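Local coordinates for protein chorismate mutase (PDB 5HUB) that probably catalyses the pericyclic rearrangement of chorismate to prephenate in the shikimate pathway, as an all-helical, two-chain enzyme of the type II chorismate mutase family, at residues A[54-57]-A[58-62]; A[63-66]-A[67-71]; A[71-74]-A[75-78]; A[78-81]-A[82-85]. One frame throughout, in Å; residues are numbered along the deposited sequence.

Overall arrangement
The chain folds into three helices, 11-42, 49-70 and 74-84, and all four contacts are local steps along the last two. Contacts 1 and 2 follow one another on helix 49-70, their centres about 13 Å apart; contact 3 is the turn into helix 74-84, and contact 4 runs to that helix's C-terminal end. The helices pack closely: Phe66 CZ lies 3.6 Å from Leu81 CD1, joining contacts 2 and 4, and Glu59 CB 3.9 Å from Leu82 CD1, joining contacts 1 and 4. Contact 1, with Arg58 near Arg18 of the second subunit, probably borders the substrate pocket, while contacts 2, 3 and 4 all pack against that subunit.

Contact 1 of 4, residues A[54-57]-A[58-62]; sequences LVHT and REVAI
Two turns of helix 49-70 join Leu54-Thr57 to Arg58-Ala61, with a methyl-on-imidazole contact between the exposed His56 and Val60. Four successive i to i+4 backbone bonds define these turns: the amides of Arg58, Glu59, Val60 and Ala61 reach the carbonyls of Leu54, Val55, His56 and Thr57. The tightest are Glu59 N to Val55 O and Val60 N to His56 O, each 2.9 Å.

His56 has its CG anti to the backbone N (chi1 173°), which carries the imidazole along the helix over the following turn. Val60 CG2 then sits above one face of the ring, 3.9 Å from the centroid and 26° off the normal, a CH-pi contact displaced toward the rim; its closest ring atom is His56 NE2, 3.6 Å away. Val55 divides its two methyls between two charged chains. Its CG2 meets Arg58 NH2 at 3.6 Å, while CG1 lies 3.7 Å from Glu59 OE2. The Arg58 chain bends at chi3 (-52°), folding the guanidinium back so that one face lies over Val55 CA.

Glu59 OE2 forms a salt bridge with Arg86, and Thr57 OG1 is hydrogen-bonded to Arg53 O. The Arg58 guanidinium comes close to Arg18 of the second subunit; the two probably help form an anion-binding substrate pocket, as in AroQ-type mutases. Toward helix 74-84, Glu59 packs on Leu82 and Ile62 on Ala78.

Contact 2 of 4, residues A[63-66]-A[67-71]; sequences INQF and REEIG
Arg67 reaches Asn64 because its CG is anti to the backbone N (chi1 -174°) and its chain bends at chi3, turning the guanidinium back along the helix; Asn64, with CG beside its own backbone N, brings its amide alongside. Arg67 NH1 donates to Asn64 OD1 at 2.7 Å. The acceptor lies almost in the guanidinium plane, but NH1 stands 30° off the amide carbonyl plane, in keeping with the 53° between the two flat groups. A water closes this i to i+3 side-chain bond into a small ring: it donates to Asn64 OD1 at 2.7 Å, and Arg67 NH2 donates to it at 2.9 Å. OD1 is thus gripped by two donors, and two guanidinium nitrogens are engaged, which should limit its rotation. Ile63 CG2 also meets Arg67 NH2 at 3.8 Å.

This is the C-terminal end of helix 49-70. Its i to i+4 backbone bonds run through Ile70 N to Phe66 O, 2.9 Å, and on to Gly71 N to Arg67 O, 2.8 Å, although Gly71 itself is no longer helical. Ile70 CG1 closes to 3.3 Å from Phe66 O.

In the conformer described, Glu69 forms salt bridges with Lys33 and Arg26 of the second subunit, beside packing on its Leu29. Within the chain, Phe66 is wedged against Leu77 and Leu81 of helix 74-84, and Arg67 lies on Pro75.

Contact 3 of 4, residues A[71-74]-A[75-78]; sequences GEEG and PALA
Pro75 faces back over the turn that leads into helix 74-84. Its CB and CG stay near Gly74 C simply because the peptide link and the closed ring place them there. CD, at the end of the ring and bonded to its nitrogen, makes the real contact, 3.6 Å from Glu72 O and 3.7 Å from Gly71 O. These are van der Waals approaches to carbonyl oxygens. In the first turn of a helix an amide has no i-4 helical carbonyl to bond to, so the missing N-H of proline costs no helical bond.

Gly71 to Gly74 form a type I beta turn, closed by Gly74 N to Gly71 O at 2.9 Å. Gly71 itself has positive phi (87°), marking the change of direction after helix 49-70. Beyond the turn the helical bonds begin at once: Leu77 N to Glu73 O at 3.0 Å, then Ala78 N to Gly74 O at 2.9 Å with a nearly straight N-H...O angle of 177°. Water provides a further link. It donates to Glu72 O at 2.6 Å, and Ala76 N donates to it at 2.9 Å, so that this early helical amide is satisfied through solvent.

On the dimer side, Glu73 makes a salt bridge to Arg83 of the second subunit, and Leu77 packs on its counterpart, Leu77 of that subunit. Pro75 rests on Ile63 of helix 49-70 and Leu77 on Ile70, where the two consecutive helices pack on each other just beyond their connection.

Contact 4 of 4, residues A[78-81]-A[82-85]; sequences AGIL and LRMG
Ile80 is flanked by two longer chains, Arg83 and Met84, that approach it in different ways. Met84 runs side by side with Ile80, both pointing the same way, and its SD comes to 3.8 Å from Ile80 CG2. Its CG lies 3.2 Å from Ile80 O. Arg83 instead crosses Ile80 at a slant: NH1 touches Ile80 CG1 at 3.5 Å, and the guanidinium turns one face to the backbone, with Gly79 O 3.6 Å above its plane and Ile80 CA over the same face, both offset toward the rim. A bend at chi3 (-66°) folds the chain back to this position.

Leu82 points its branch to the preceding turn, where its CG lies 3.3 Å from Ala78 O. That carbonyl also accepts Leu82 N, the first of four i to i+4 backbone bonds; the last, Gly85 N to Leu81 O, is the most bent, with an N-H...O angle of 137°, as the helix runs out.

This is the C-terminal part of the third helix of the all-helical AroQ-type fold, at the subunit interface. Ile80 and Met84 pack on Glu73 of the second subunit, to which Arg83 NE is bridged. Within the chain, Leu81 and Met84 meet helix 11-42 at Val32, Gly85 O is hydrogen-bonded to Ser39 of that helix, and Ala78 meets Ile63 and Phe66 of helix 49-70, so this short helix touches both long helices and the partner chain.

Contact 1 of 4, residues A[54-57]-A[58-62]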
# COMPACT_ATOMS: atom_id res chain seq x y z
N LEU A 54 18.04 16.94 -2.07
CA LEU A 54 17.07 17.10 -1.04
C LEU A 54 15.91 16.06 -1.21
O LEU A 54 15.46 15.48 -0.25
CB LEU A 54 16.52 18.52 -1.07
CG LEU A 54 17.51 19.67 -0.74
CD1 LEU A 54 16.91 21.03 -1.02
CD2 LEU A 54 17.86 19.56 0.71
N VAL A 55 15.46 15.87 -2.42
CA VAL A 55 14.44 14.92 -2.73
C VAL A 55 14.91 13.52 -2.39
O VAL A 55 14.17 12.72 -1.80
CB VAL A 55 13.98 15.02 -4.19
CG1 VAL A 55 13.09 13.89 -4.57
CG2 VAL A 55 13.28 16.35 -4.42
N HIS A 56 16.12 13.19 -2.76
CA HIS A 56 16.65 11.84 -2.49
C HIS A 56 16.66 11.58 -1.02
O HIS A 56 16.24 10.48 -0.56
CB HIS A 56 18.05 11.67 -3.09
CG HIS A 56 18.70 10.41 -2.72
ND1 HIS A 56 18.35 9.22 -3.31
CD2 HIS A 56 19.62 10.11 -1.78
CE1 HIS A 56 19.06 8.25 -2.77
NE2 HIS A 56 19.84 8.76 -1.84
N THR A 57 17.11 12.54 -0.22
CA THR A 57 17.14 12.37 1.22
C THR A 57 15.72 12.15 1.79
O THR A 57 15.56 11.29 2.67
CB THR A 57 17.88 13.59 1.89
OG1 THR A 57 19.16 13.72 1.29
CG2 THR A 57 18.01 13.43 3.35
N ARG A 58 14.74 12.86 1.27
CA ARG A 58 13.38 12.62 1.71
C ARG A 58 12.91 11.21 1.29
O ARG A 58 12.16 10.59 2.06
CB ARG A 58 12.43 13.64 1.10
CG ARG A 58 12.56 15.02 1.71
CD ARG A 58 11.31 15.90 1.53
NE ARG A 58 10.86 15.97 0.16
CZ ARG A 58 11.13 16.92 -0.72
NH1 ARG A 58 11.87 17.96 -0.37
NH2 ARG A 58 10.66 16.82 -1.95
N GLU A 59 13.25 10.74 0.11
CA GLU A 59 12.80 9.42 -0.37
C GLU A 59 13.43 8.38 0.49
O GLU A 59 12.74 7.38 0.82
CB GLU A 59 13.14 9.28 -1.84
CG GLU A 59 12.32 10.13 -2.81
CD GLU A 59 12.71 9.96 -4.28
OE1 GLU A 59 13.75 9.36 -4.57
OE2 GLU A 59 11.93 10.41 -5.13
N VAL A 60 14.69 8.49 0.87
CA VAL A 60 15.30 7.52 1.77
C VAL A 60 14.62 7.45 3.10
O VAL A 60 14.42 6.35 3.65
CB VAL A 60 16.82 7.81 1.90
CG1 VAL A 60 17.40 6.93 3.02
CG2 VAL A 60 17.49 7.55 0.57
N ALA A 61 14.21 8.58 3.68
CA ALA A 61 13.47 8.56 4.94
C ALA A 61 12.17 7.75 4.79
O ALA A 61 11.77 7.07 5.73
CB ALA A 61 13.12 9.98 5.33
N ILE A 62 11.48 7.94 3.70
CA ILE A 62 10.20 7.27 3.47
C ILE A 62 10.48 5.76 3.37
O ILE A 62 9.77 4.94 3.98
CB ILE A 62 9.49 7.81 2.21
CG1 ILE A 62 9.08 9.27 2.47
CG2 ILE A 62 8.30 6.88 1.84
CD1 ILE A 62 8.58 9.98 1.25

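Contact 2 of 4, residues A[63-66]-A[67-71]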
# COMPACT_ATOMS: atom_id res chain seq x y z
N ILE A 63 11.45 5.36 2.59
CA ILE A 63 11.82 3.95 2.43
C ILE A 63 12.16 3.35 3.78
O ILE A 63 11.70 2.28 4.15
CB ILE A 63 12.95 3.79 1.38
CG1 ILE A 63 12.43 4.15 -0.00
CG2 ILE A 63 13.57 2.41 1.45
CD1 ILE A 63 13.51 4.46 -1.05
N ASN A 64 12.93 4.06 4.58
CA ASN A 64 13.35 3.63 5.90
C ASN A 64 12.17 3.51 6.83
O ASN A 64 12.08 2.58 7.63
CB ASN A 64 14.39 4.56 6.53
CG ASN A 64 15.77 4.47 5.88
OD1 ASN A 64 16.08 3.51 5.17
ND2 ASN A 64 16.61 5.44 6.15
N GLN A 65 11.27 4.48 6.79
CA GLN A 65 10.08 4.40 7.60
C GLN A 65 9.27 3.13 7.26
O GLN A 65 8.81 2.43 8.16
CB GLN A 65 9.19 5.62 7.39
CG GLN A 65 7.81 5.50 8.08
CD GLN A 65 6.92 6.67 7.78
OE1 GLN A 65 7.22 7.46 6.89
NE2 GLN A 65 5.83 6.80 8.50
N PHE A 66 9.06 2.92 5.98
CA PHE A 66 8.25 1.73 5.59
C PHE A 66 8.97 0.46 6.01
O PHE A 66 8.32 -0.47 6.55
CB PHE A 66 7.98 1.77 4.10
CG PHE A 66 6.81 2.63 3.71
CD1 PHE A 66 6.76 3.97 3.96
CD2 PHE A 66 5.68 2.04 3.14
CE1 PHE A 66 5.69 4.74 3.61
CE2 PHE A 66 4.58 2.80 2.83
CZ PHE A 66 4.59 4.16 3.06
N ARG A 67 10.28 0.36 5.88
CA ARG A 67 11.02 -0.80 6.34
C ARG A 67 10.85 -0.97 7.83
O ARG A 67 10.63 -2.09 8.32
CB ARG A 67 12.51 -0.64 5.99
CG ARG A 67 13.30 -1.90 6.33
CD ARG A 67 14.81 -1.74 6.26
NE ARG A 67 15.25 -1.35 4.92
CZ ARG A 67 15.62 -0.12 4.55
NH1 ARG A 67 15.69 0.89 5.42
NH2 ARG A 67 15.98 0.10 3.29
N GLU A 68 10.97 0.09 8.60
CA GLU A 68 10.88 0.00 10.07
C GLU A 68 9.49 -0.46 10.52
O GLU A 68 9.38 -1.21 11.49
CB GLU A 68 11.22 1.33 10.73
CG GLU A 68 12.69 1.61 10.63
CD GLU A 68 13.03 3.06 10.89
OE1 GLU A 68 12.24 3.79 11.55
OE2 GLU A 68 14.16 3.48 10.46
N GLU A 69 8.46 -0.01 9.83
CA GLU A 69 7.08 -0.28 10.22
C GLU A 69 6.55 -1.63 9.79
O GLU A 69 5.82 -2.25 10.55
CB GLU A 69 6.17 0.84 9.69
CG GLU A 69 6.57 2.22 10.15
CD GLU A 69 5.77 2.74 11.33
OE1 GLU A 69 5.62 2.00 12.33
OE2 GLU A 69 5.26 3.88 11.21
N ILE A 70 6.90 -2.06 8.58
CA ILE A 70 6.32 -3.35 8.08
C ILE A 70 7.38 -4.36 7.73
O ILE A 70 6.99 -5.47 7.42
CB ILE A 70 5.34 -3.16 6.91
CG1 ILE A 70 5.99 -2.57 5.64
CG2 ILE A 70 4.12 -2.38 7.33
CD1 ILE A 70 5.07 -2.66 4.44
N GLY A 71 8.66 -4.06 7.79
CA GLY A 71 9.74 -5.01 7.55
C GLY A 71 10.13 -5.14 6.10
O GLY A 71 10.25 -4.13 5.39
O HOH W 1 17.05 2.78 2.76

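Contact 3 of 4, residues A[71-74]-A[75-78]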
# COMPACT_ATOMS: atom_id res chain seq x y z
N GLY A 71 8.66 -4.06 7.79
CA GLY A 71 9.74 -5.01 7.55
C GLY A 71 10.13 -5.14 6.10
O GLY A 71 10.25 -4.13 5.39
N GLU A 72 10.36 -6.38 5.66
CA GLU A 72 11.09 -6.60 4.43
C GLU A 72 10.41 -6.07 3.18
O GLU A 72 11.10 -5.72 2.23
CB GLU A 72 11.52 -8.05 4.26
CG GLU A 72 10.41 -9.04 4.02
CD GLU A 72 10.92 -10.47 3.88
OE1 GLU A 72 12.00 -10.79 4.41
OE2 GLU A 72 10.22 -11.26 3.22
N GLU A 73 9.09 -6.00 3.15
CA GLU A 73 8.38 -5.46 2.00
C GLU A 73 8.24 -3.94 2.03
O GLU A 73 7.76 -3.35 1.07
CB GLU A 73 6.96 -6.04 1.95
CG GLU A 73 6.91 -7.56 1.90
CD GLU A 73 7.31 -8.13 0.58
OE1 GLU A 73 7.49 -7.40 -0.40
OE2 GLU A 73 7.34 -9.36 0.50
N GLY A 74 8.71 -3.32 3.11
CA GLY A 74 8.56 -1.86 3.22
C GLY A 74 9.18 -1.09 2.06
O GLY A 74 8.56 -0.25 1.46
N PRO A 75 10.45 -1.36 1.76
CA PRO A 75 11.06 -0.66 0.64
C PRO A 75 10.34 -0.78 -0.70
O PRO A 75 10.18 0.19 -1.46
CB PRO A 75 12.47 -1.24 0.61
CG PRO A 75 12.73 -1.56 2.03
CD PRO A 75 11.42 -2.13 2.55
N ALA A 76 9.84 -1.98 -1.00
CA ALA A 76 9.14 -2.16 -2.22
C ALA A 76 7.80 -1.38 -2.23
O ALA A 76 7.42 -0.81 -3.24
CB ALA A 76 8.86 -3.65 -2.41
N LEU A 77 7.09 -1.40 -1.12
CA LEU A 77 5.86 -0.68 -1.04
C LEU A 77 6.11 0.86 -1.21
O LEU A 77 5.41 1.54 -1.95
CB LEU A 77 5.14 -0.98 0.28
CG LEU A 77 3.90 -0.12 0.61
CD1 LEU A 77 2.86 -0.25 -0.49
CD2 LEU A 77 3.31 -0.54 1.95
N ALA A 78 7.09 1.38 -0.46
CA ALA A 78 7.48 2.78 -0.62
C ALA A 78 7.83 3.11 -2.09
O ALA A 78 7.43 4.15 -2.61
CB ALA A 78 8.68 3.10 0.30
O HOH W 2 11.04 -4.49 -0.11

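Contact 4 of 4, residues A[78-81]-A[82-85]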
# COMPACT_ATOMS: atom_id res chain seq x y z
N ALA A 78 7.09 1.38 -0.46
CA ALA A 78 7.48 2.78 -0.62
C ALA A 78 7.83 3.11 -2.09
O ALA A 78 7.43 4.15 -2.61
CB ALA A 78 8.68 3.10 0.30
N GLY A 79 8.55 2.19 -2.76
CA GLY A 79 8.93 2.35 -4.15
C GLY A 79 7.77 2.49 -5.11
O GLY A 79 7.74 3.32 -5.98
N ILE A 80 6.72 1.69 -4.87
CA ILE A 80 5.50 1.87 -5.61
C ILE A 80 4.91 3.27 -5.45
O ILE A 80 4.51 3.92 -6.42
CB ILE A 80 4.44 0.78 -5.21
CG1 ILE A 80 4.90 -0.56 -5.76
CG2 ILE A 80 3.09 1.11 -5.83
CD1 ILE A 80 4.07 -1.74 -5.21
N LEU A 81 4.78 3.70 -4.21
CA LEU A 81 4.13 4.96 -3.92
C LEU A 81 4.95 6.12 -4.55
O LEU A 81 4.41 7.06 -5.08
CB LEU A 81 3.99 5.14 -2.43
CG LEU A 81 3.09 4.13 -1.74
CD1 LEU A 81 3.06 4.38 -0.24
CD2 LEU A 81 1.71 4.10 -2.36
N LEU A 82 6.29 6.05 -4.42
CA LEU A 82 7.17 7.06 -5.02
C LEU A 82 7.05 7.08 -6.52
O LEU A 82 6.97 8.18 -7.10
CB LEU A 82 8.60 6.83 -4.58
CG LEU A 82 8.86 7.05 -3.09
CD1 LEU A 82 10.31 6.71 -2.75
CD2 LEU A 82 8.56 8.52 -2.68
N ARG A 83 7.04 5.93 -7.19
CA ARG A 83 6.82 5.90 -8.66
C ARG A 83 5.47 6.49 -9.06
O ARG A 83 5.38 7.33 -9.94
CB ARG A 83 6.93 4.50 -9.25
CG ARG A 83 8.31 3.89 -9.30
CD ARG A 83 8.33 2.66 -10.22
NE ARG A 83 7.53 1.54 -9.75
CZ ARG A 83 7.91 0.65 -8.82
NH1 ARG A 83 7.08 -0.28 -8.49
NH2 ARG A 83 9.08 0.73 -8.17
N MET A 84 4.43 6.09 -8.36
CA MET A 84 3.12 6.64 -8.64
C MET A 84 3.02 8.16 -8.48
O MET A 84 2.30 8.84 -9.24
CB MET A 84 2.10 6.00 -7.73
CG MET A 84 1.80 4.54 -8.06
SD MET A 84 0.60 3.77 -6.96
CE MET A 84 -0.87 4.54 -7.59
N GLY A 85 3.75 8.68 -7.49
CA GLY A 85 3.65 10.09 -7.12
C GLY A 85 4.40 11.02 -8.03
O GLY A 85 4.35 12.21 -7.79